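Local structure of cysteine desulfurase (Thermococcus onnurineus, 5B89) at residues B[104-109]-B[229-234]; B[180-185]-B[216-221]; B[211-216]-B[234-239]; B[242-247]-B[292-297]. The protein probably uses pyridoxal 5'-phosphate to take sulfur from L-cysteine and pass it to a sulfur carrier, releasing L-alanine. One frame throughout, in Å; residues are numbered along the deposited sequence.

Interaction 1 (B[104-109]-B[229-234]); sequences KNTSES and FLAFSG. With PLP (pyridoxal-5'-phosphate), chain G.
Thr106 and Ser233 meet at the phosphate of PLP, and the threonine side chain carries most of the contact. Its CB lies 3.3 Å from Ser233 OG. The hydroxyl branch goes on to donate a hydrogen bond from Thr106 OG1 to Ser233 OG, at 2.7 Å. The methyl branch, CG2, is anti to the backbone N, which turns it the other way, to lie 3.8 Å from both Ala231 CB and PLP C6. Ser233 OG also accepts from Thr106 N at 3.0 Å, with an N-H...O angle of 147°. With two donors upon it, this hydroxyl gives its own proton to PLP O1P, in a very short bond. PLP O3P is gripped by Ser107 through its backbone N at 3.0 Å and its OG at 2.7 Å. Asn105 caps the helix, its OD1 taking Glu108 N at 2.7 Å. The phosphate thus sits at a helix N terminus, whose dipole would probably steady its charge. Further along, Ser109 CB packs on Ala231 CB. Thr288 of the second subunit also bonds PLP. Helix 106-117 lies against strand 229-233, whose sheet neighbours are strands 206-210 and 245-249.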
loop_
_atom_site.group_PDB
_atom_site.type_symbol
_atom_site.label_atom_id
_atom_site.label_comp_id
_atom_site.label_asym_id
_atom_site.label_seq_id
_atom_site.Cartn_x
_atom_site.Cartn_y
_atom_site.Cartn_z
ATOM N N LYS B 104 3.915 -0.315 0.236
ATOM C CA LYS B 104 3.064 -0.807 -0.853
ATOM C C LYS B 104 3.820 -1.447 -2.001
ATOM O O LYS B 104 3.303 -2.220 -2.709
ATOM C CB LYS B 104 2.078 0.258 -1.385
ATOM C CG LYS B 104 2.574 1.093 -2.498
ATOM C CD LYS B 104 1.441 1.877 -3.158
ATOM C CE LYS B 104 1.056 2.970 -2.198
ATOM N NZ LYS B 104 2.239 3.834 -1.835
ATOM N N ASN B 105 5.071 -1.073 -2.134
ATOM C CA ASN B 105 5.935 -1.546 -3.208
ATOM C C ASN B 105 7.360 -1.009 -3.029
ATOM O O ASN B 105 7.606 -0.259 -2.161
ATOM C CB ASN B 105 5.387 -1.137 -4.602
ATOM C CG ASN B 105 5.164 0.363 -4.751
ATOM O OD1 ASN B 105 5.817 1.150 -4.192
ATOM N ND2 ASN B 105 4.167 0.697 -5.519
ATOM N N THR B 106 8.240 -1.430 -3.910
ATOM C CA THR B 106 9.662 -0.968 -3.846
ATOM C C THR B 106 9.741 0.499 -3.985
ATOM O O THR B 106 10.523 1.182 -3.336
ATOM C CB THR B 106 10.508 -1.640 -4.916
ATOM O OG1 THR B 106 10.605 -3.049 -4.686
ATOM C CG2 THR B 106 11.861 -1.086 -5.021
ATOM N N SER B 107 8.919 1.057 -4.889
ATOM C CA SER B 107 8.952 2.495 -5.187
ATOM C C SER B 107 8.631 3.299 -3.895
ATOM O O SER B 107 9.412 4.284 -3.583
ATOM C CB SER B 107 7.967 2.859 -6.246
ATOM O OG SER B 107 8.298 2.148 -7.459
ATOM N N GLU B 108 7.600 2.931 -3.150
ATOM C CA GLU B 108 7.298 3.567 -1.861
ATOM C C GLU B 108 8.539 3.424 -0.947
ATOM O O GLU B 108 9.001 4.419 -0.365
ATOM C CB GLU B 108 6.052 3.044 -1.188
ATOM C CG GLU B 108 5.763 3.719 0.140
ATOM C CD GLU B 108 4.606 3.057 0.923
ATOM O OE1 GLU B 108 3.696 2.515 0.302
ATOM O OE2 GLU B 108 4.525 3.289 2.144
ATOM N N SER B 109 9.082 2.195 -0.820
ATOM C CA SER B 109 10.230 2.007 0.048
ATOM C C SER B 109 11.409 2.923 -0.268
ATOM O O SER B 109 11.954 3.584 0.665
ATOM C CB SER B 109 10.721 0.592 -0.079
ATOM O OG SER B 109 9.764 -0.355 0.370
ATOM N N PHE B 229 19.915 -0.022 3.907
ATOM C CA PHE B 229 18.479 -0.009 3.526
ATOM C C PHE B 229 18.392 -0.910 2.365
ATOM O O PHE B 229 19.265 -0.961 1.482
ATOM C CB PHE B 229 18.031 1.376 3.182
ATOM C CG PHE B 229 18.115 2.336 4.330
ATOM C CD1 PHE B 229 19.275 2.970 4.612
ATOM C CD2 PHE B 229 16.996 2.639 5.085
ATOM C CE1 PHE B 229 19.330 3.855 5.688
ATOM C CE2 PHE B 229 17.048 3.490 6.188
ATOM C CZ PHE B 229 18.200 4.101 6.453
ATOM N N LEU B 230 17.236 -1.606 2.289
ATOM C CA LEU B 230 16.979 -2.539 1.161
ATOM C C LEU B 230 15.515 -2.587 0.867
ATOM O O LEU B 230 14.748 -2.610 1.825
ATOM C CB LEU B 230 17.563 -3.875 1.381
ATOM C CG LEU B 230 17.446 -4.893 0.240
ATOM C CD1 LEU B 230 18.610 -5.800 0.202
ATOM C CD2 LEU B 230 16.188 -5.698 0.395
ATOM N N ALA B 231 15.157 -2.537 -0.410
ATOM C CA ALA B 231 13.693 -2.489 -0.790
ATOM C C ALA B 231 13.426 -3.634 -1.757
ATOM O O ALA B 231 14.266 -3.974 -2.591
ATOM C CB ALA B 231 13.429 -1.178 -1.506
ATOM N N PHE B 232 12.279 -4.280 -1.628
ATOM C CA PHE B 232 11.773 -5.204 -2.638
ATOM C C PHE B 232 10.271 -5.212 -2.679
ATOM O O PHE B 232 9.638 -4.629 -1.825
ATOM C CB PHE B 232 12.367 -6.570 -2.517
ATOM C CG PHE B 232 11.942 -7.395 -1.359
ATOM C CD1 PHE B 232 10.857 -8.258 -1.508
ATOM C CD2 PHE B 232 12.624 -7.415 -0.158
ATOM C CE1 PHE B 232 10.483 -9.106 -0.543
ATOM C CE2 PHE B 232 12.251 -8.291 0.815
ATOM C CZ PHE B 232 11.134 -9.136 0.647
ATOM N N SER B 233 9.724 -5.821 -3.746
ATOM C CA SER B 233 8.250 -5.885 -3.992
ATOM C C SER B 233 7.745 -7.283 -3.890
ATOM O O SER B 233 8.322 -8.185 -4.544
ATOM C CB SER B 233 7.867 -5.380 -5.401
ATOM O OG SER B 233 8.166 -3.937 -5.491
ATOM N N GLY B 234 6.663 -7.532 -3.151
ATOM C CA GLY B 234 6.126 -8.864 -3.071
ATOM C C GLY B 234 5.601 -9.461 -4.319
ATOM O O GLY B 234 5.672 -10.673 -4.501
HETATM N N1 PLP G . 13.353 -1.279 -9.266
HETATM C C2 PLP G . 13.564 -2.333 -10.102
HETATM C C2A PLP G . 14.964 -2.800 -10.432
HETATM C C3 PLP G . 12.421 -2.927 -10.667
HETATM O O3 PLP G . 12.574 -3.984 -11.503
HETATM C C4 PLP G . 11.126 -2.482 -10.298
HETATM C C4A PLP G . 9.888 -3.152 -11.015
HETATM C C5 PLP G . 11.019 -1.429 -9.354
HETATM C C6 PLP G . 12.141 -0.809 -8.849
HETATM C C5A PLP G . 9.628 -0.918 -8.992
HETATM O O4P PLP G . 8.917 -1.962 -8.259
HETATM P P PLP G . 7.458 -1.562 -7.924
HETATM O O1P PLP G . 6.924 -2.756 -7.291
HETATM O O2P PLP G . 6.796 -1.269 -9.272
HETATM O O3P PLP G . 7.487 -0.362 -7.099
#

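Interaction 2 (B[180-185]-B[216-221]); sequences VQHVSN and GHMEVN. With ALA (alanine), chain H; PLP (pyridoxal-5'-phosphate), chain G.
The imidazole of His182 meets the loop 216-221 through Met218, Glu219 and Val220. Its CG is anti to the backbone N (chi1 -167°), and this sends the ring towards the loop. The carbonyl O of Glu219 lies in the ring plane at the edge, 3.7 Å from His182 CE1. Val220 CG2 is also at the edge, 4.0 Å from His182 ND1. That nitrogen has a weak hydrogen bond with Ser214 OG. Met218 SD approaches the ring obliquely, 4.4 Å from the His182 centroid and 28° off the ring normal. Met218 has CG between its backbone N and carbonyl carbon, and the chain bends at the sulfur (chi3 73°). The bend lays Met218 CE 3.8 Å from Val183 CG2. No hydrogen bond joins the two segments, so the contact rests on packing and the sulfur-aromatic approach. Val183 also touches Gln213. Beyond it, Asn185 ND2 donates to the O of the bound alanine at 2.7 Å, while Arg391 binds the same ligand. The setting is that of a class-V PLP enzyme: the loop after strand 177-181 runs into the cofactor and substrate site.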
loop_
_atom_site.group_PDB
_atom_site.type_symbol
_atom_site.label_atom_id
_atom_site.label_comp_id
_atom_site.label_asym_id
_atom_site.label_seq_id
_atom_site.Cartn_x
_atom_site.Cartn_y
_atom_site.Cartn_z
ATOM N N VAL B 180 22.106 1.538 -5.241
ATOM C CA VAL B 180 22.261 0.718 -6.436
ATOM C C VAL B 180 21.213 -0.381 -6.541
ATOM O O VAL B 180 20.710 -0.880 -5.582
ATOM C CB VAL B 180 23.641 0.057 -6.523
ATOM C CG1 VAL B 180 24.755 1.113 -6.447
ATOM C CG2 VAL B 180 23.791 -0.952 -5.430
ATOM N N GLN B 181 20.953 -0.760 -7.778
ATOM C CA GLN B 181 20.060 -1.836 -8.023
ATOM C C GLN B 181 20.889 -3.109 -7.970
ATOM O O GLN B 181 21.981 -3.125 -8.319
ATOM C CB GLN B 181 19.419 -1.701 -9.399
ATOM C CG GLN B 181 20.387 -1.917 -10.508
ATOM C CD GLN B 181 19.907 -1.488 -11.879
ATOM O OE1 GLN B 181 18.822 -1.003 -12.057
ATOM N NE2 GLN B 181 20.740 -1.703 -12.836
ATOM N N HIS B 182 20.321 -4.175 -7.476
ATOM C CA HIS B 182 20.954 -5.446 -7.507
ATOM C C HIS B 182 20.973 -6.033 -8.910
ATOM O O HIS B 182 22.008 -6.576 -9.397
ATOM C CB HIS B 182 20.263 -6.378 -6.512
ATOM C CG HIS B 182 20.931 -7.614 -6.188
ATOM N ND1 HIS B 182 20.465 -8.454 -5.180
ATOM C CD2 HIS B 182 22.020 -8.251 -6.705
ATOM C CE1 HIS B 182 21.235 -9.507 -5.068
ATOM N NE2 HIS B 182 22.185 -9.406 -5.985
ATOM N N VAL B 183 19.836 -6.019 -9.560
ATOM C CA VAL B 183 19.622 -6.463 -10.956
ATOM C C VAL B 183 18.880 -5.423 -11.706
ATOM O O VAL B 183 17.905 -4.884 -11.274
ATOM C CB VAL B 183 18.758 -7.761 -10.921
ATOM C CG1 VAL B 183 18.393 -8.263 -12.369
ATOM C CG2 VAL B 183 19.454 -8.869 -10.154
ATOM N N SER B 184 19.328 -5.128 -12.953
ATOM C CA SER B 184 18.667 -4.276 -13.866
ATOM C C SER B 184 17.410 -4.911 -14.502
ATOM O O SER B 184 17.559 -5.978 -15.070
ATOM C CB SER B 184 19.607 -3.915 -14.995
ATOM O OG SER B 184 18.882 -3.207 -16.011
ATOM N N ASN B 185 16.271 -4.237 -14.420
ATOM C CA ASN B 185 15.035 -4.733 -15.006
ATOM C C ASN B 185 15.023 -4.618 -16.518
ATOM O O ASN B 185 14.122 -5.117 -17.122
ATOM C CB ASN B 185 13.862 -3.958 -14.410
ATOM C CG ASN B 185 13.871 -2.490 -14.800
ATOM O OD1 ASN B 185 14.897 -1.781 -14.594
ATOM N ND2 ASN B 185 12.772 -2.020 -15.338
ATOM N N GLY B 216 13.555 -13.284 -4.497
ATOM C CA GLY B 216 12.835 -14.438 -5.063
ATOM C C GLY B 216 13.444 -15.101 -6.249
ATOM O O GLY B 216 12.953 -16.190 -6.689
ATOM N N HIS B 217 14.461 -14.503 -6.856
ATOM C CA HIS B 217 15.135 -15.070 -8.026
ATOM C C HIS B 217 16.544 -15.512 -7.688
ATOM O O HIS B 217 17.131 -16.297 -8.484
ATOM C CB HIS B 217 15.224 -14.044 -9.145
ATOM C CG HIS B 217 13.904 -13.677 -9.742
ATOM N ND1 HIS B 217 13.212 -14.516 -10.616
ATOM C CD2 HIS B 217 13.201 -12.559 -9.679
ATOM C CE1 HIS B 217 12.119 -13.916 -10.985
ATOM N NE2 HIS B 217 12.075 -12.737 -10.427
ATOM N N MET B 218 17.118 -15.004 -6.613
ATOM C CA MET B 218 18.506 -15.367 -6.174
ATOM C C MET B 218 18.601 -14.956 -4.718
ATOM O O MET B 218 17.727 -14.256 -4.181
ATOM C CB MET B 218 19.500 -14.601 -7.074
ATOM C CG MET B 218 19.323 -13.109 -6.986
ATOM S SD MET B 218 20.344 -12.203 -8.228
ATOM C CE MET B 218 19.334 -12.665 -9.663
ATOM N N GLU B 219 19.735 -15.241 -4.090
ATOM C CA GLU B 219 19.909 -14.913 -2.712
ATOM C C GLU B 219 19.988 -13.432 -2.493
ATOM O O GLU B 219 20.742 -12.718 -3.200
ATOM C CB GLU B 219 21.210 -15.538 -2.190
ATOM C CG GLU B 219 21.429 -15.215 -0.723
ATOM C CD GLU B 219 22.676 -15.922 -0.116
ATOM O OE1 GLU B 219 23.529 -16.433 -0.860
ATOM O OE2 GLU B 219 22.785 -15.929 1.120
ATOM N N VAL B 220 19.178 -12.959 -1.529
ATOM C CA VAL B 220 19.207 -11.599 -1.107
ATOM C C VAL B 220 19.418 -11.558 0.384
ATOM O O VAL B 220 18.523 -12.002 1.098
ATOM C CB VAL B 220 17.939 -10.786 -1.512
ATOM C CG1 VAL B 220 17.967 -9.400 -0.865
ATOM C CG2 VAL B 220 17.914 -10.683 -3.012
ATOM N N ASN B 221 20.608 -11.154 0.880
ATOM C CA ASN B 221 20.897 -11.267 2.286
ATOM C C ASN B 221 21.534 -9.952 2.714
ATOM O O ASN B 221 22.587 -9.539 2.160
ATOM C CB ASN B 221 21.876 -12.393 2.531
ATOM C CG ASN B 221 22.210 -12.567 3.980
ATOM O OD1 ASN B 221 22.906 -11.776 4.524
ATOM N ND2 ASN B 221 21.541 -13.499 4.650
HETATM N N ALA H . 10.122 -3.122 -12.524
HETATM C CA ALA H . 8.999 -3.616 -13.464
HETATM C C ALA H . 9.183 -3.424 -14.988
HETATM O O ALA H . 10.364 -3.245 -15.373
HETATM C CB ALA H . 7.577 -3.110 -13.153
HETATM O OXT ALA H . 8.272 -3.547 -15.888
HETATM N N1 PLP G . 13.353 -1.279 -9.266
HETATM C C2 PLP G . 13.564 -2.333 -10.102
HETATM C C2A PLP G . 14.964 -2.800 -10.432
HETATM C C3 PLP G . 12.421 -2.927 -10.667
HETATM O O3 PLP G . 12.574 -3.984 -11.503
HETATM C C4 PLP G . 11.126 -2.482 -10.298
HETATM C C4A PLP G . 9.888 -3.152 -11.015
HETATM C C5 PLP G . 11.019 -1.429 -9.354
HETATM C C6 PLP G . 12.141 -0.809 -8.849
HETATM C C5A PLP G . 9.628 -0.918 -8.992
HETATM O O4P PLP G . 8.917 -1.962 -8.259
HETATM P P PLP G . 7.458 -1.562 -7.924
HETATM O O1P PLP G . 6.924 -2.756 -7.291
HETATM O O2P PLP G . 6.796 -1.269 -9.272
HETATM O O3P PLP G . 7.487 -0.362 -7.099
#

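Interaction 3 (B[211-216]-B[234-239]); sequences AAQSAG and GHKGPM. With PLP (pyridoxal-5'-phosphate), chain G; ALA (alanine), chain H.
This is a loop-to-loop contact in the active site, between the turn after strand 206-210 and the one after strand 229-233. Lys236 and Gln213 meet at the cofactor end, their side chains crossing at about a right angle. Ala215 and Gly216 pack on Gly237 and Pro238 at the other, with Ala215 CB 4.2 Å from Pro238 CG. Lys236 runs extended beyond CG, passing Ala212 O, which is 3.6 Å from Lys236 CD. Gln213 bends at chi2 (-55°), turning its amide back towards PLP O3. Gln213 NE2 is modelled as donating to that oxygen, but the bond is very short and the place of O3 is uncertain. Ala212 CB rests 3.6 Å from PLP C2. His235 NE2 donates to PLP O1P at 2.9 Å, with the oxygen in the plane of the imidazole. One water ties the loops, donating to Ala212 O and Ala215 O and accepting from Gly237 N. A CA-H...O contact of 3.2 Å links Gly237 CA to Ala215 O. PLP C4A is within bonding distance of both Lys236 NZ (1.4 Å) and the alanine N (1.5 Å), consistent with a gem-diamine-like intermediate or mixed internal and external aldimines; the model does not decide.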
loop_
_atom_site.group_PDB
_atom_site.type_symbol
_atom_site.label_atom_id
_atom_site.label_comp_id
_atom_site.label_asym_id
_atom_site.label_seq_id
_atom_site.Cartn_x
_atom_site.Cartn_y
_atom_site.Cartn_z
ATOM N N ALA B 211 16.397 -4.172 -4.487
ATOM C CA ALA B 211 16.371 -5.600 -4.707
ATOM C C ALA B 211 15.038 -6.006 -5.398
ATOM O O ALA B 211 14.686 -7.202 -5.310
ATOM C CB ALA B 211 16.632 -6.344 -3.433
ATOM N N ALA B 212 14.404 -5.112 -6.077
ATOM C CA ALA B 212 13.070 -5.441 -6.637
ATOM C C ALA B 212 13.220 -6.558 -7.634
ATOM O O ALA B 212 12.273 -7.343 -7.749
ATOM C CB ALA B 212 12.454 -4.236 -7.256
ATOM N N GLN B 213 14.300 -6.649 -8.380
ATOM C CA GLN B 213 14.434 -7.712 -9.399
ATOM C C GLN B 213 15.230 -8.877 -8.978
ATOM O O GLN B 213 15.265 -9.923 -9.699
ATOM C CB GLN B 213 14.977 -7.169 -10.665
ATOM C CG GLN B 213 14.058 -6.340 -11.355
ATOM C CD GLN B 213 12.686 -7.035 -11.656
ATOM O OE1 GLN B 213 12.485 -8.326 -11.758
ATOM N NE2 GLN B 213 11.700 -6.146 -11.788
ATOM N N SER B 214 15.862 -8.817 -7.834
ATOM C CA SER B 214 16.580 -9.916 -7.290
ATOM C C SER B 214 15.782 -10.817 -6.278
ATOM O O SER B 214 15.929 -12.049 -6.248
ATOM C CB SER B 214 17.861 -9.532 -6.629
ATOM O OG SER B 214 17.674 -8.559 -5.643
ATOM N N ALA B 215 14.952 -10.206 -5.422
ATOM C CA ALA B 215 14.269 -10.960 -4.417
ATOM C C ALA B 215 13.408 -12.082 -5.036
ATOM O O ALA B 215 12.618 -11.809 -5.998
ATOM C CB ALA B 215 13.398 -10.036 -3.619
ATOM N N GLY B 216 13.555 -13.284 -4.497
ATOM C CA GLY B 216 12.835 -14.438 -5.063
ATOM C C GLY B 216 13.444 -15.101 -6.249
ATOM O O GLY B 216 12.953 -16.190 -6.689
ATOM N N GLY B 234 6.663 -7.532 -3.151
ATOM C CA GLY B 234 6.126 -8.864 -3.071
ATOM C C GLY B 234 5.601 -9.461 -4.319
ATOM O O GLY B 234 5.672 -10.673 -4.501
ATOM N N HIS B 235 5.133 -8.632 -5.234
ATOM C CA HIS B 235 4.487 -9.123 -6.458
ATOM C C HIS B 235 5.368 -9.627 -7.569
ATOM O O HIS B 235 4.931 -10.142 -8.527
ATOM C CB HIS B 235 3.536 -8.083 -7.037
ATOM C CG HIS B 235 4.212 -6.888 -7.624
ATOM N ND1 HIS B 235 4.498 -6.802 -8.953
ATOM C CD2 HIS B 235 4.667 -5.749 -7.070
ATOM C CE1 HIS B 235 5.108 -5.668 -9.193
ATOM N NE2 HIS B 235 5.217 -5.001 -8.068
ATOM N N LYS B 236 6.645 -9.422 -7.356
ATOM C CA LYS B 236 7.658 -9.847 -8.308
ATOM C C LYS B 236 8.197 -11.239 -7.984
ATOM O O LYS B 236 7.427 -12.100 -7.868
ATOM C CB LYS B 236 8.746 -8.781 -8.454
ATOM C CG LYS B 236 8.219 -7.514 -9.173
ATOM C CD LYS B 236 9.216 -6.399 -9.312
ATOM C CE LYS B 236 8.642 -5.171 -10.035
ATOM N NZ LYS B 236 9.802 -4.544 -10.679
ATOM N N GLY B 237 9.512 -11.423 -7.840
ATOM C CA GLY B 237 9.998 -12.728 -7.660
ATOM C C GLY B 237 9.459 -13.528 -6.497
ATOM O O GLY B 237 9.397 -14.767 -6.542
ATOM N N PRO B 238 9.089 -12.887 -5.359
ATOM C CA PRO B 238 8.603 -13.654 -4.205
ATOM C C PRO B 238 7.242 -14.365 -4.423
ATOM O O PRO B 238 6.796 -15.041 -3.488
ATOM C CB PRO B 238 8.452 -12.601 -3.069
ATOM C CG PRO B 238 9.487 -11.598 -3.417
ATOM C CD PRO B 238 9.450 -11.517 -4.926
ATOM N N MET B 239 6.565 -14.112 -5.548
ATOM C CA MET B 239 5.315 -14.824 -5.921
ATOM C C MET B 239 4.205 -14.382 -4.909
ATOM O O MET B 239 3.289 -15.189 -4.645
ATOM C CB MET B 239 5.455 -16.378 -5.963
ATOM C CG MET B 239 6.287 -16.683 -7.192
ATOM S SD MET B 239 6.250 -18.513 -7.418
ATOM C CE MET B 239 7.794 -18.905 -8.137
HETATM N N1 PLP G . 13.353 -1.279 -9.266
HETATM C C2 PLP G . 13.564 -2.333 -10.102
HETATM C C2A PLP G . 14.964 -2.800 -10.432
HETATM C C3 PLP G . 12.421 -2.927 -10.667
HETATM O O3 PLP G . 12.574 -3.984 -11.503
HETATM C C4 PLP G . 11.126 -2.482 -10.298
HETATM C C4A PLP G . 9.888 -3.152 -11.015
HETATM C C5 PLP G . 11.019 -1.429 -9.354
HETATM C C6 PLP G . 12.141 -0.809 -8.849
HETATM C C5A PLP G . 9.628 -0.918 -8.992
HETATM O O4P PLP G . 8.917 -1.962 -8.259
HETATM P P PLP G . 7.458 -1.562 -7.924
HETATM O O1P PLP G . 6.924 -2.756 -7.291
HETATM O O2P PLP G . 6.796 -1.269 -9.272
HETATM O O3P PLP G . 7.487 -0.362 -7.099
HETATM N N ALA H . 10.122 -3.122 -12.524
HETATM C CA ALA H . 8.999 -3.616 -13.464
HETATM C C ALA H . 9.183 -3.424 -14.988
HETATM O O ALA H . 10.364 -3.245 -15.373
HETATM C CB ALA H . 7.577 -3.110 -13.153
HETATM O OXT ALA H . 8.272 -3.547 -15.888
HETATM O O HOH W 1 11.998 -10.049 -7.964
#

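Interaction 4 (B[242-247]-B[292-297]); sequences TGIGVL and GGAIGL
Ile244 presses against the first turns of helix 291-307 and forms the dense part of this contact. Its CG1 is anti to the backbone N (chi1 -168°), and from there CD1 turns along the helix backbone. Ile244 CD1 comes within 3.8 Å of Ala294 N and 4.2 Å of Ala294 CB. The other branch, CG2, touches the carbonyl of the residue before, with Ile244 CG2 3.6 Å from Gly293 O. The same methyl lies 4.0 Å from Leu297 CB, so one isoleucine spans a full helical turn. Gly293 has no side chain, and the chain at Ile244 comes close: Ile244 CA and Gly293 CA are 5.6 Å apart.

The packing thins out towards Val246. There one methyl pair makes the touch, Val246 CG2 to Leu297 CD2 at 3.9 Å, with the two side chains crossing at about a right angle. No hydrogen bond crosses between the segments. Neither part faces solvent, as all five touching residues are buried. Even the thinner side is covered, with Val89 of helix 73-93 and Phe102 of strand 100-103 packing on Val246. At the other end, Thr242 OG1 is hydrogen-bonded to Asn290 and Gly292 of the second subunit, which puts the start of the helix at the dimer interface. Strand 245-249 lies between strands 100-103 and 229-233 in the large sheet, antiparallel to both, and helix 291-307 packs against its beginning.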
loop_
_atom_site.group_PDB
_atom_site.type_symbol
_atom_site.label_atom_id
_atom_site.label_comp_id
_atom_site.label_asym_id
_atom_site.label_seq_id
_atom_site.Cartn_x
_atom_site.Cartn_y
_atom_site.Cartn_z
ATOM N N THR B 242 -0.059 -8.167 -5.061
ATOM C CA THR B 242 0.240 -6.758 -5.267
ATOM C C THR B 242 -0.029 -6.018 -3.969
ATOM O O THR B 242 -0.623 -6.507 -3.011
ATOM C CB THR B 242 -0.591 -6.207 -6.428
ATOM O OG1 THR B 242 -2.005 -6.340 -6.099
ATOM C CG2 THR B 242 -0.315 -6.930 -7.692
ATOM N N GLY B 243 0.463 -4.799 -3.892
ATOM C CA GLY B 243 0.213 -3.950 -2.773
ATOM C C GLY B 243 1.008 -4.163 -1.510
ATOM O O GLY B 243 0.719 -3.617 -0.458
ATOM N N ILE B 244 2.104 -4.975 -1.656
ATOM C CA ILE B 244 2.975 -5.182 -0.488
ATOM C C ILE B 244 4.419 -5.096 -0.896
ATOM O O ILE B 244 4.900 -5.796 -1.783
ATOM C CB ILE B 244 2.650 -6.538 0.218
ATOM C CG1 ILE B 244 3.325 -6.645 1.561
ATOM C CG2 ILE B 244 2.841 -7.750 -0.652
ATOM C CD1 ILE B 244 2.747 -5.777 2.653
ATOM N N GLY B 245 5.088 -4.216 -0.282
ATOM C CA GLY B 245 6.535 -4.063 -0.422
ATOM C C GLY B 245 7.197 -4.162 0.912
ATOM O O GLY B 245 6.589 -4.098 1.980
ATOM N N VAL B 246 8.536 -4.196 0.865
ATOM C CA VAL B 246 9.368 -4.261 2.074
ATOM C C VAL B 246 10.429 -3.181 2.014
ATOM O O VAL B 246 10.985 -2.921 0.963
ATOM C CB VAL B 246 9.988 -5.670 2.201
ATOM C CG1 VAL B 246 11.033 -5.689 3.336
ATOM C CG2 VAL B 246 8.961 -6.722 2.398
ATOM N N LEU B 247 10.624 -2.550 3.162
ATOM C CA LEU B 247 11.755 -1.682 3.412
ATOM C C LEU B 247 12.491 -2.231 4.627
ATOM O O LEU B 247 11.959 -2.280 5.753
ATOM C CB LEU B 247 11.378 -0.253 3.616
ATOM C CG LEU B 247 12.555 0.726 4.017
ATOM C CD1 LEU B 247 13.562 0.709 2.958
ATOM C CD2 LEU B 247 11.992 2.084 4.333
ATOM N N GLY B 292 -3.575 -8.563 4.727
ATOM C CA GLY B 292 -3.729 -9.628 3.798
ATOM C C GLY B 292 -2.533 -9.807 2.898
ATOM O O GLY B 292 -2.177 -10.911 2.566
ATOM N N GLY B 293 -2.014 -8.649 2.488
ATOM C CA GLY B 293 -0.863 -8.727 1.593
ATOM C C GLY B 293 0.405 -9.209 2.284
ATOM O O GLY B 293 1.151 -9.959 1.679
ATOM N N ALA B 294 0.638 -8.826 3.515
ATOM C CA ALA B 294 1.801 -9.365 4.285
ATOM C C ALA B 294 1.655 -10.841 4.465
ATOM O O ALA B 294 2.611 -11.636 4.300
ATOM C CB ALA B 294 1.890 -8.687 5.606
ATOM N N ILE B 295 0.452 -11.357 4.738
ATOM C CA ILE B 295 0.209 -12.791 4.855
ATOM C C ILE B 295 0.448 -13.478 3.555
ATOM O O ILE B 295 1.041 -14.567 3.490
ATOM C CB ILE B 295 -1.223 -13.004 5.435
ATOM C CG1 ILE B 295 -1.258 -12.558 6.883
ATOM C CG2 ILE B 295 -1.692 -14.489 5.268
ATOM C CD1 ILE B 295 -2.689 -12.341 7.485
ATOM N N GLY B 296 -0.007 -12.878 2.462
ATOM C CA GLY B 296 0.280 -13.430 1.150
ATOM C C GLY B 296 1.763 -13.483 0.764
ATOM O O GLY B 296 2.215 -14.485 0.174
ATOM N N LEU B 297 2.410 -12.410 1.148
ATOM C CA LEU B 297 3.875 -12.372 0.870
ATOM C C LEU B 297 4.577 -13.450 1.670
ATOM O O LEU B 297 5.449 -14.108 1.090
ATOM C CB LEU B 297 4.425 -10.985 1.164
ATOM C CG LEU B 297 5.972 -10.833 1.060
ATOM C CD1 LEU B 297 6.449 -11.276 -0.264
ATOM C CD2 LEU B 297 6.385 -9.427 1.384
#

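In the fold
From the N terminus, 104-109 comes first, and interaction 1 closes a long loop when the chain reaches 229-234. Interaction 2 is nested inside that loop, joining 180-185 to 216-221. Interaction 3 starts within it at 211-216 and ends beyond it at 234-239, so it crosses both earlier contacts. It shares Gly216 with interaction 2 and Gly234 with interaction 1. All three reach PLP. Interaction 4 follows in series, tying 242-247 to helix 291-307. It meets interaction 1 through neighbouring strands 229-233 and 245-249, and interaction 3 where Pro238 packs on Leu297. Interactions 2 and 4 do not touch.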